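Local atomic coordinates of long form salivary protein D7L (Phlebotomus duboscqi, PDB entry 6MT7), a protein that binds and sequesters cysteinyl leukotrienes and a thromboxane A2 analogue, helping the blood-feeding female sand fly to blunt its host's haemostatic response. Residues L183-S197 with M209-I223. Residues are numbered along the deposited sequence; the frame is centred on the assembly and turned at random.
Sequences LGITDEQFASCVKAS and MYNCVEKHNSQALKI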
ATOM      1  N   LEU A 183     -12.565  10.331   0.643  1.00 17.17           N
ATOM      2  CA  LEU A 183     -13.703   9.672   1.268  1.00 16.68           C
ATOM      3  C   LEU A 183     -14.348  10.511   2.360  1.00 16.10           C
ATOM      4  O   LEU A 183     -15.259  10.018   3.035  1.00 19.30           O
ATOM      5  CB  LEU A 183     -13.276   8.329   1.868  1.00 18.10           C
ATOM      6  CG  LEU A 183     -12.501   7.401   0.940  1.00 22.27           C
ATOM      7  CD1 LEU A 183     -12.269   6.064   1.616  1.00 16.62           C
ATOM      8  CD2 LEU A 183     -13.273   7.236  -0.359  1.00 23.41           C
ATOM      9  N   GLY A 184     -13.899  11.751   2.545  1.00 17.64           N
ATOM     10  CA  GLY A 184     -14.459  12.621   3.556  1.00 18.87           C
ATOM     11  C   GLY A 184     -13.841  12.490   4.926  1.00 18.62           C
ATOM     12  O   GLY A 184     -14.478  12.872   5.915  1.00 21.45           O
ATOM     13  N   ILE A 185     -12.632  11.943   5.023  1.00 10.58           N
ATOM     14  CA  ILE A 185     -11.906  11.832   6.285  1.00  8.84           C
ATOM     15  C   ILE A 185     -10.685  12.733   6.173  1.00  7.84           C
ATOM     16  O   ILE A 185      -9.765  12.444   5.398  1.00  8.24           O
ATOM     17  CB  ILE A 185     -11.480  10.387   6.584  1.00  9.95           C
ATOM     18  CG1 ILE A 185     -12.683   9.450   6.536  1.00 13.42           C
ATOM     19  CG2 ILE A 185     -10.767  10.304   7.940  1.00  8.90           C
ATOM     20  CD1 ILE A 185     -13.520   9.493   7.765  1.00 16.47           C
ATOM     21  N   THR A 186     -10.663  13.816   6.949  1.00  8.07           N
ATOM     22  CA  THR A 186      -9.531  14.728   6.874  1.00  7.93           C
ATOM     23  C   THR A 186      -8.316  14.120   7.564  1.00  9.41           C
ATOM     24  O   THR A 186      -8.409  13.145   8.310  1.00  7.93           O
ATOM     25  CB  THR A 186      -9.849  16.068   7.538  1.00  9.23           C
ATOM     26  OG1 THR A 186     -10.017  15.857   8.945  1.00  8.63           O
ATOM     27  CG2 THR A 186     -11.133  16.679   6.961  1.00 12.72           C
ATOM     28  N   ASP A 187      -7.158  14.738   7.319  1.00  9.91           N
ATOM     29  CA  ASP A 187      -5.941  14.310   8.000  1.00  7.63           C
ATOM     30  C   ASP A 187      -6.085  14.427   9.515  1.00  9.59           C
ATOM     31  O   ASP A 187      -5.620  13.558  10.256  1.00  9.27           O
ATOM     32  CB  ASP A 187      -4.753  15.140   7.518  1.00  8.39           C
ATOM     33  CG  ASP A 187      -4.346  14.821   6.087  1.00 16.51           C
ATOM     34  OD1 ASP A 187      -4.803  13.805   5.521  1.00 13.90           O
ATOM     35  OD2 ASP A 187      -3.533  15.595   5.543  1.00 16.74           O
ATOM     36  N   GLU A 188      -6.714  15.509   9.992  1.00  8.32           N
ATOM     37  CA  GLU A 188      -6.938  15.666  11.428  1.00  8.75           C
ATOM     38  C   GLU A 188      -7.850  14.576  11.972  1.00  8.90           C
ATOM     39  O   GLU A 188      -7.613  14.042  13.062  1.00  9.12           O
ATOM     40  CB  GLU A 188      -7.534  17.038  11.724  1.00  9.08           C
ATOM     41  CG  GLU A 188      -6.521  18.160  11.647  1.00  9.05           C
ATOM     42  CD  GLU A 188      -5.482  18.051  12.741  1.00  9.24           C
ATOM     43  OE1 GLU A 188      -4.285  17.952  12.385  1.00  9.94           O
ATOM     44  OE2 GLU A 188      -5.854  18.073  13.941  1.00 10.37           O
ATOM     45  N   GLN A 189      -8.914  14.247  11.237  1.00  8.83           N
ATOM     46  CA  GLN A 189      -9.811  13.194  11.699  1.00  9.17           C
ATOM     47  C   GLN A 189      -9.086  11.860  11.756  1.00  9.11           C
ATOM     48  O   GLN A 189      -9.160  11.139  12.758  1.00  8.92           O
ATOM     49  CB  GLN A 189     -11.044  13.118  10.795  1.00  9.13           C
ATOM     50  CG  GLN A 189     -11.995  14.296  11.026  1.00  9.34           C
ATOM     51  CD  GLN A 189     -12.822  14.638   9.807  1.00 24.02           C
ATOM     52  OE1 GLN A 189     -12.993  13.817   8.916  1.00 13.38           O
ATOM     53  NE2 GLN A 189     -13.326  15.868   9.757  1.00 29.73           N
ATOM     54  N   PHE A 190      -8.347  11.528  10.701  1.00  9.04           N
ATOM     55  CA  PHE A 190      -7.638  10.256  10.711  1.00  8.10           C
ATOM     56  C   PHE A 190      -6.621  10.207  11.843  1.00  8.23           C
ATOM     57  O   PHE A 190      -6.516   9.192  12.546  1.00  8.29           O
ATOM     58  CB  PHE A 190      -6.955  10.003   9.373  1.00  7.69           C
ATOM     59  CG  PHE A 190      -6.447   8.605   9.233  1.00  7.93           C
ATOM     60  CD1 PHE A 190      -7.305   7.582   8.845  1.00 10.90           C
ATOM     61  CD2 PHE A 190      -5.123   8.301   9.511  1.00 10.12           C
ATOM     62  CE1 PHE A 190      -6.833   6.264   8.730  1.00  8.80           C
ATOM     63  CE2 PHE A 190      -4.656   6.996   9.397  1.00  7.22           C
ATOM     64  CZ  PHE A 190      -5.513   5.982   9.015  1.00  9.20           C
ATOM     65  N   ALA A 191      -5.863  11.297  12.030  1.00  8.30           N
ATOM     66  CA  ALA A 191      -4.906  11.361  13.132  1.00  8.50           C
ATOM     67  C   ALA A 191      -5.585  11.140  14.474  1.00 10.62           C
ATOM     68  O   ALA A 191      -5.021  10.484  15.360  1.00 12.04           O
ATOM     69  CB  ALA A 191      -4.183  12.714  13.140  1.00  9.24           C
ATOM     70  N   SER A 192      -6.784  11.703  14.661  1.00  9.44           N
ATOM     71  CA  SER A 192      -7.483  11.495  15.925  1.00 10.98           C
ATOM     72  C   SER A 192      -7.841  10.026  16.129  1.00 10.77           C
ATOM     73  O   SER A 192      -7.809   9.538  17.264  1.00 13.02           O
ATOM     74  CB  SER A 192      -8.734  12.384  16.010  1.00 16.33           C
ATOM     75  OG  SER A 192      -9.777  11.903  15.173  1.00 26.79           O
ATOM     76  N   CYS A 193      -8.156   9.302  15.050  1.00  9.19           N
ATOM     77  CA  CYS A 193      -8.416   7.866  15.177  1.00  9.09           C
ATOM     78  C   CYS A 193      -7.158   7.099  15.563  1.00  9.98           C
ATOM     79  O   CYS A 193      -7.209   6.196  16.406  1.00 13.35           O
ATOM     80  CB  CYS A 193      -8.985   7.312  13.874  1.00 12.10           C
ATOM     81  SG  CYS A 193     -10.575   8.027  13.463  1.00 15.00           S
ATOM     82  N   VAL A 194      -6.023   7.437  14.946  1.00 10.24           N
ATOM     83  CA  VAL A 194      -4.748   6.818  15.312  1.00 10.02           C
ATOM     84  C   VAL A 194      -4.468   7.028  16.792  1.00 11.74           C
ATOM     85  O   VAL A 194      -4.166   6.080  17.533  1.00 15.39           O
ATOM     86  CB  VAL A 194      -3.615   7.382  14.431  1.00  9.04           C
ATOM     87  CG1 VAL A 194      -2.238   6.925  14.926  1.00 12.07           C
ATOM     88  CG2 VAL A 194      -3.832   6.985  12.981  1.00  7.93           C
ATOM     89  N   LYS A 195      -4.597   8.273  17.249  1.00  9.55           N
ATOM     90  CA  LYS A 195      -4.322   8.575  18.648  1.00 13.06           C
ATOM     91  C   LYS A 195      -5.271   7.823  19.575  1.00 16.42           C
ATOM     92  O   LYS A 195      -4.844   7.288  20.607  1.00 18.45           O
ATOM     93  CB  LYS A 195      -4.420  10.078  18.881  1.00 15.54           C
ATOM     94  CG  LYS A 195      -4.141  10.478  20.311  1.00 16.63           C
ATOM     95  CD  LYS A 195      -3.934  11.974  20.424  1.00 23.49           C
ATOM     96  CE  LYS A 195      -3.523  12.380  21.834  1.00 27.99           C
ATOM     97  NZ  LYS A 195      -3.441  13.872  21.962  1.00 30.99           N
ATOM     98  N   ALA A 196      -6.559   7.767  19.228  1.00 12.90           N
ATOM     99  CA  ALA A 196      -7.521   7.056  20.063  1.00 18.68           C
ATOM    100  C   ALA A 196      -7.234   5.562  20.113  1.00 19.02           C
ATOM    101  O   ALA A 196      -7.637   4.895  21.075  1.00 18.59           O
ATOM    102  CB  ALA A 196      -8.947   7.300  19.558  1.00 17.11           C
ATOM    103  N   SER A 197      -6.544   5.032  19.113  1.00 16.25           N
ATOM    104  CA  SER A 197      -6.189   3.617  19.063  1.00 25.11           C
ATOM    105  C   SER A 197      -4.802   3.384  19.651  1.00 31.44           C
ATOM    106  O   SER A 197      -4.477   2.273  20.070  1.00 36.82           O
ATOM    107  CB  SER A 197      -6.248   3.101  17.620  1.00 19.99           C
ATOM    108  OG  SER A 197      -7.506   3.385  17.025  1.00 19.80           O
HETATM  109  N   MSE A 209     -10.016   1.679  15.239  1.00 13.20           N
HETATM  110  CA  MSE A 209      -9.837   2.406  13.984  1.00 10.15           C
HETATM  111  C   MSE A 209     -11.071   2.349  13.099  1.00 11.24           C
HETATM  112  O   MSE A 209     -11.520   3.368  12.568  1.00 11.01           O
HETATM  113  CB  MSE A 209      -8.611   1.881  13.211  1.00 11.95           C
HETATM  114  CG  MSE A 209      -7.297   2.138  13.943  1.00 12.31           C
HETATM  115 SE   MSE A 209      -6.797   4.034  13.806  1.00 15.41          SE
HETATM  116  CE  MSE A 209      -6.873   4.189  11.894  1.00  9.61           C
ATOM    117  N   TYR A 210     -11.610   1.141  12.942  1.00 14.23           N
ATOM    118  CA  TYR A 210     -12.800   0.959  12.118  1.00 12.31           C
ATOM    119  C   TYR A 210     -13.949   1.828  12.616  1.00 13.27           C
ATOM    120  O   TYR A 210     -14.546   2.592  11.848  1.00 13.21           O
ATOM    121  CB  TYR A 210     -13.188  -0.525  12.116  1.00 13.40           C
ATOM    122  CG  TYR A 210     -14.352  -0.889  11.215  1.00 15.21           C
ATOM    123  CD1 TYR A 210     -15.666  -0.635  11.601  1.00 16.97           C
ATOM    124  CD2 TYR A 210     -14.137  -1.504   9.984  1.00 13.63           C
ATOM    125  CE1 TYR A 210     -16.734  -0.961  10.773  1.00 20.50           C
ATOM    126  CE2 TYR A 210     -15.199  -1.842   9.160  1.00 19.48           C
ATOM    127  CZ  TYR A 210     -16.490  -1.568   9.560  1.00 19.64           C
ATOM    128  OH  TYR A 210     -17.539  -1.909   8.737  1.00 27.25           O
ATOM    129  N   ASN A 211     -14.277   1.717  13.907  1.00 15.63           N
ATOM    130  CA  ASN A 211     -15.419   2.445  14.447  1.00 12.38           C
ATOM    131  C   ASN A 211     -15.191   3.947  14.413  1.00 16.84           C
ATOM    132  O   ASN A 211     -16.143   4.713  14.221  1.00 15.69           O
ATOM    133  CB  ASN A 211     -15.706   1.981  15.873  1.00 16.54           C
ATOM    134  CG  ASN A 211     -16.191   0.546  15.925  1.00 22.89           C
ATOM    135  OD1 ASN A 211     -16.831   0.072  14.992  1.00 24.30           O
ATOM    136  ND2 ASN A 211     -15.880  -0.151  17.007  1.00 21.21           N
ATOM    137  N   CYS A 212     -13.940   4.381  14.587  1.00 18.12           N
ATOM    138  CA  CYS A 212     -13.642   5.810  14.579  1.00 13.61           C
ATOM    139  C   CYS A 212     -13.788   6.399  13.183  1.00 12.87           C
ATOM    140  O   CYS A 212     -14.361   7.485  13.020  1.00 13.57           O
ATOM    141  CB  CYS A 212     -12.233   6.060  15.119  1.00 19.84           C
ATOM    142  SG  CYS A 212     -11.739   7.801  15.141  1.00 18.59           S
ATOM    143  N   VAL A 213     -13.277   5.703  12.163  1.00 12.65           N
ATOM    144  CA  VAL A 213     -13.424   6.193  10.796  1.00 12.70           C
ATOM    145  C   VAL A 213     -14.899   6.233  10.415  1.00 12.31           C
ATOM    146  O   VAL A 213     -15.380   7.209   9.830  1.00 13.33           O
ATOM    147  CB  VAL A 213     -12.604   5.324   9.819  1.00 14.64           C
ATOM    148  CG1 VAL A 213     -12.967   5.650   8.368  1.00 14.65           C
ATOM    149  CG2 VAL A 213     -11.097   5.525  10.040  1.00 11.62           C
ATOM    150  N   GLU A 214     -15.643   5.181  10.765  1.00 14.20           N
ATOM    151  CA  GLU A 214     -17.058   5.132  10.412  1.00 16.87           C
ATOM    152  C   GLU A 214     -17.840   6.244  11.094  1.00 19.72           C
ATOM    153  O   GLU A 214     -18.789   6.783  10.513  1.00 19.50           O
ATOM    154  CB  GLU A 214     -17.637   3.771  10.782  1.00 23.02           C
ATOM    155  CG  GLU A 214     -19.034   3.536  10.238  1.00 30.82           C
ATOM    156  CD  GLU A 214     -19.496   2.105  10.438  1.00 33.64           C
ATOM    157  OE1 GLU A 214     -19.319   1.570  11.556  1.00 36.26           O
ATOM    158  OE2 GLU A 214     -20.025   1.517   9.474  1.00 38.55           O
ATOM    159  N   LYS A 215     -17.453   6.603  12.319  1.00 22.87           N
ATOM    160  CA  LYS A 215     -18.124   7.700  13.009  1.00 24.38           C
ATOM    161  C   LYS A 215     -17.909   9.026  12.286  1.00 23.87           C
ATOM    162  O   LYS A 215     -18.821   9.858  12.221  1.00 24.78           O
ATOM    163  CB  LYS A 215     -17.636   7.780  14.455  1.00 28.19           C
ATOM    164  CG  LYS A 215     -18.373   8.810  15.296  1.00 37.06           C
ATOM    165  CD  LYS A 215     -19.037   8.167  16.505  1.00 44.15           C
ATOM    166  CE  LYS A 215     -19.796   9.195  17.340  1.00 48.40           C
ATOM    167  NZ  LYS A 215     -21.267   9.127  17.113  1.00 49.31           N
ATOM    168  N   HIS A 216     -16.715   9.237  11.725  1.00 17.42           N
ATOM    169  CA  HIS A 216     -16.451  10.483  11.015  1.00 20.86           C
ATOM    170  C   HIS A 216     -17.227  10.551   9.707  1.00 26.07           C
ATOM    171  O   HIS A 216     -17.789  11.601   9.368  1.00 24.56           O
ATOM    172  CB  HIS A 216     -14.952  10.646  10.763  1.00 20.16           C
ATOM    173  CG  HIS A 216     -14.172  10.991  11.990  1.00 23.70           C
ATOM    174  ND1 HIS A 216     -14.419  12.128  12.731  1.00 23.38           N
ATOM    175  CD2 HIS A 216     -13.154  10.351  12.610  1.00 22.00           C
ATOM    176  CE1 HIS A 216     -13.586  12.172  13.757  1.00 23.01           C
ATOM    177  NE2 HIS A 216     -12.806  11.107  13.704  1.00 23.94           N
ATOM    178  N   ASN A 217     -17.274   9.449   8.959  1.00 19.35           N
ATOM    179  CA  ASN A 217     -18.043   9.411   7.718  1.00 16.82           C
ATOM    180  C   ASN A 217     -18.547   7.992   7.503  1.00 24.73           C
ATOM    181  O   ASN A 217     -17.748   7.067   7.313  1.00 16.90           O
ATOM    182  CB  ASN A 217     -17.205   9.880   6.527  1.00 18.51           C
ATOM    183  CG  ASN A 217     -18.038  10.062   5.266  1.00 22.83           C
ATOM    184  OD1 ASN A 217     -18.573   9.101   4.722  1.00 27.87           O
ATOM    185  ND2 ASN A 217     -18.151  11.301   4.798  1.00 24.43           N
ATOM    186  N   SER A 218     -19.870   7.822   7.530  1.00 25.61           N
ATOM    187  CA  SER A 218     -20.449   6.484   7.494  1.00 23.93           C
ATOM    188  C   SER A 218     -20.291   5.796   6.146  1.00 22.40           C
ATOM    189  O   SER A 218     -20.477   4.575   6.073  1.00 27.38           O
ATOM    190  CB  SER A 218     -21.934   6.538   7.871  1.00 27.00           C
ATOM    191  OG  SER A 218     -22.655   7.379   6.988  1.00 31.02           O
ATOM    192  N   GLN A 219     -19.950   6.526   5.084  1.00 20.71           N
ATOM    193  CA  GLN A 219     -19.817   5.914   3.770  1.00 24.51           C
ATOM    194  C   GLN A 219     -18.375   5.621   3.378  1.00 21.72           C
ATOM    195  O   GLN A 219     -18.157   4.884   2.412  1.00 22.69           O
ATOM    196  CB  GLN A 219     -20.464   6.802   2.700  1.00 30.35           C
ATOM    197  CG  GLN A 219     -21.934   7.123   2.962  1.00 42.81           C
ATOM    198  CD  GLN A 219     -22.713   5.951   3.542  1.00 50.45           C
ATOM    199  OE1 GLN A 219     -23.351   6.069   4.591  1.00 53.61           O
ATOM    200  NE2 GLN A 219     -22.689   4.823   2.843  1.00 51.70           N
ATOM    201  N   ALA A 220     -17.394   6.157   4.108  1.00 15.63           N
ATOM    202  CA  ALA A 220     -15.998   6.041   3.685  1.00 12.56           C
ATOM    203  C   ALA A 220     -15.587   4.585   3.550  1.00 11.71           C
ATOM    204  O   ALA A 220     -15.019   4.180   2.531  1.00 15.03           O
ATOM    205  CB  ALA A 220     -15.082   6.771   4.674  1.00 13.82           C
ATOM    206  N   LEU A 221     -15.881   3.774   4.565  1.00 12.66           N
ATOM    207  CA  LEU A 221     -15.476   2.377   4.499  1.00 13.80           C
ATOM    208  C   LEU A 221     -16.341   1.600   3.517  1.00 18.63           C
ATOM    209  O   LEU A 221     -15.866   0.634   2.915  1.00 13.86           O
ATOM    210  CB  LEU A 221     -15.521   1.744   5.888  1.00 10.20           C
ATOM    211  CG  LEU A 221     -14.546   2.330   6.923  1.00 11.62           C
ATOM    212  CD1 LEU A 221     -14.632   1.541   8.223  1.00 16.53           C
ATOM    213  CD2 LEU A 221     -13.115   2.352   6.389  1.00 11.20           C
ATOM    214  N   LYS A 222     -17.601   2.011   3.325  1.00 20.21           N
ATOM    215  CA  LYS A 222     -18.408   1.395   2.277  1.00 20.94           C
ATOM    216  C   LYS A 222     -17.778   1.611   0.908  1.00 12.58           C
ATOM    217  O   LYS A 222     -17.774   0.704   0.069  1.00 18.47           O
ATOM    218  CB  LYS A 222     -19.835   1.948   2.301  1.00 20.26           C
ATOM    219  CG  LYS A 222     -20.612   1.625   3.561  1.00 30.01           C
ATOM    220  CD  LYS A 222     -22.118   1.708   3.301  1.00 42.20           C
ATOM    221  CE  LYS A 222     -22.934   1.262   4.507  1.00 45.32           C
ATOM    222  NZ  LYS A 222     -23.507   2.435   5.231  1.00 49.14           N
ATOM    223  N   ILE A 223     -17.241   2.810   0.664  1.00 12.99           N
ATOM    224  CA  ILE A 223     -16.604   3.103  -0.615  1.00 12.01           C
ATOM    225  C   ILE A 223     -15.357   2.243  -0.807  1.00 14.80           C
ATOM    226  O   ILE A 223     -15.134   1.688  -1.890  1.00 11.56           O
ATOM    227  CB  ILE A 223     -16.292   4.607  -0.717  1.00 16.75           C
ATOM    228  CG1 ILE A 223     -17.593   5.417  -0.780  1.00 19.28           C
ATOM    229  CG2 ILE A 223     -15.418   4.898  -1.938  1.00 17.50           C
ATOM    230  CD1 ILE A 223     -17.383   6.903  -0.706  1.00 25.55           C
TER
HETATM  231  O   HOH W   1     -17.336   8.727   2.029  1.00 26.02           O
HETATM  232  O   HOH W   2     -17.106  13.607   5.826  1.00 27.06           O
HETATM  233  O   HOH W   3     -12.102  10.997  16.677  1.00 25.68           O
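Cys193 and Cys212 join helix 187-196 to the C-terminal half of helix 203-216 through a disulfide with SG atoms 2.1 Å apart. The axes of 187-196 and 209-216 run nearly antiparallel, approaching to 9.2 Å at 152°, and Cys193 fits as a knob among Met209, Cys212, Val213 and His216; a short side chain directed at the other helix can bring its sulfur to bonding distance. The two sulfurs reach each other by different rotations: Cys212 SG lies anti to its own backbone N (chi1 179°), Cys193 SG anti to its carbonyl carbon.

The Cys193 sulfur also meets the His216 ring at its edge, in plane, while Gln189 covers one face. Gln189 CB stands 3.8 Å from the ring centroid, almost on the normal; CG moves over toward ND1, and the amide plane lies only 15° from the ring plane. OE1 then turns back to its own chain, accepting from Thr186 N from above the carbonyl plane. With Gln189 N bonded to Thr186 OG1, the same glutamine closes the N-terminal capping box and packs on the imidazole. His216 NE2 gives a weak bond to Ser192 OG, and a water links the same two groups.

On the buried side, selenomethionine Met209, unbranched and flexible, bends round from Ser197 OG, which CG touches, to Phe190 CZ, 3.7 Å from CE; SE lies 3.4 Å from Cys193 O. In the loop leading into helix 187-196, branched apolar ends suit carbon surfaces: Ile185 CD1 packs on His216 CB, Leu183 CD2 on Ile223 CG2. Gly184 turns with a positive phi close against Asn217, whose amide waters bridge to Leu183 O and Gly184 O. Lying away from the ligand pocket, this is a disulfide-clamped antiparallel helix pair, a feature of the cystine-braced, all-helical odorant-binding-protein architecture of D7 proteins.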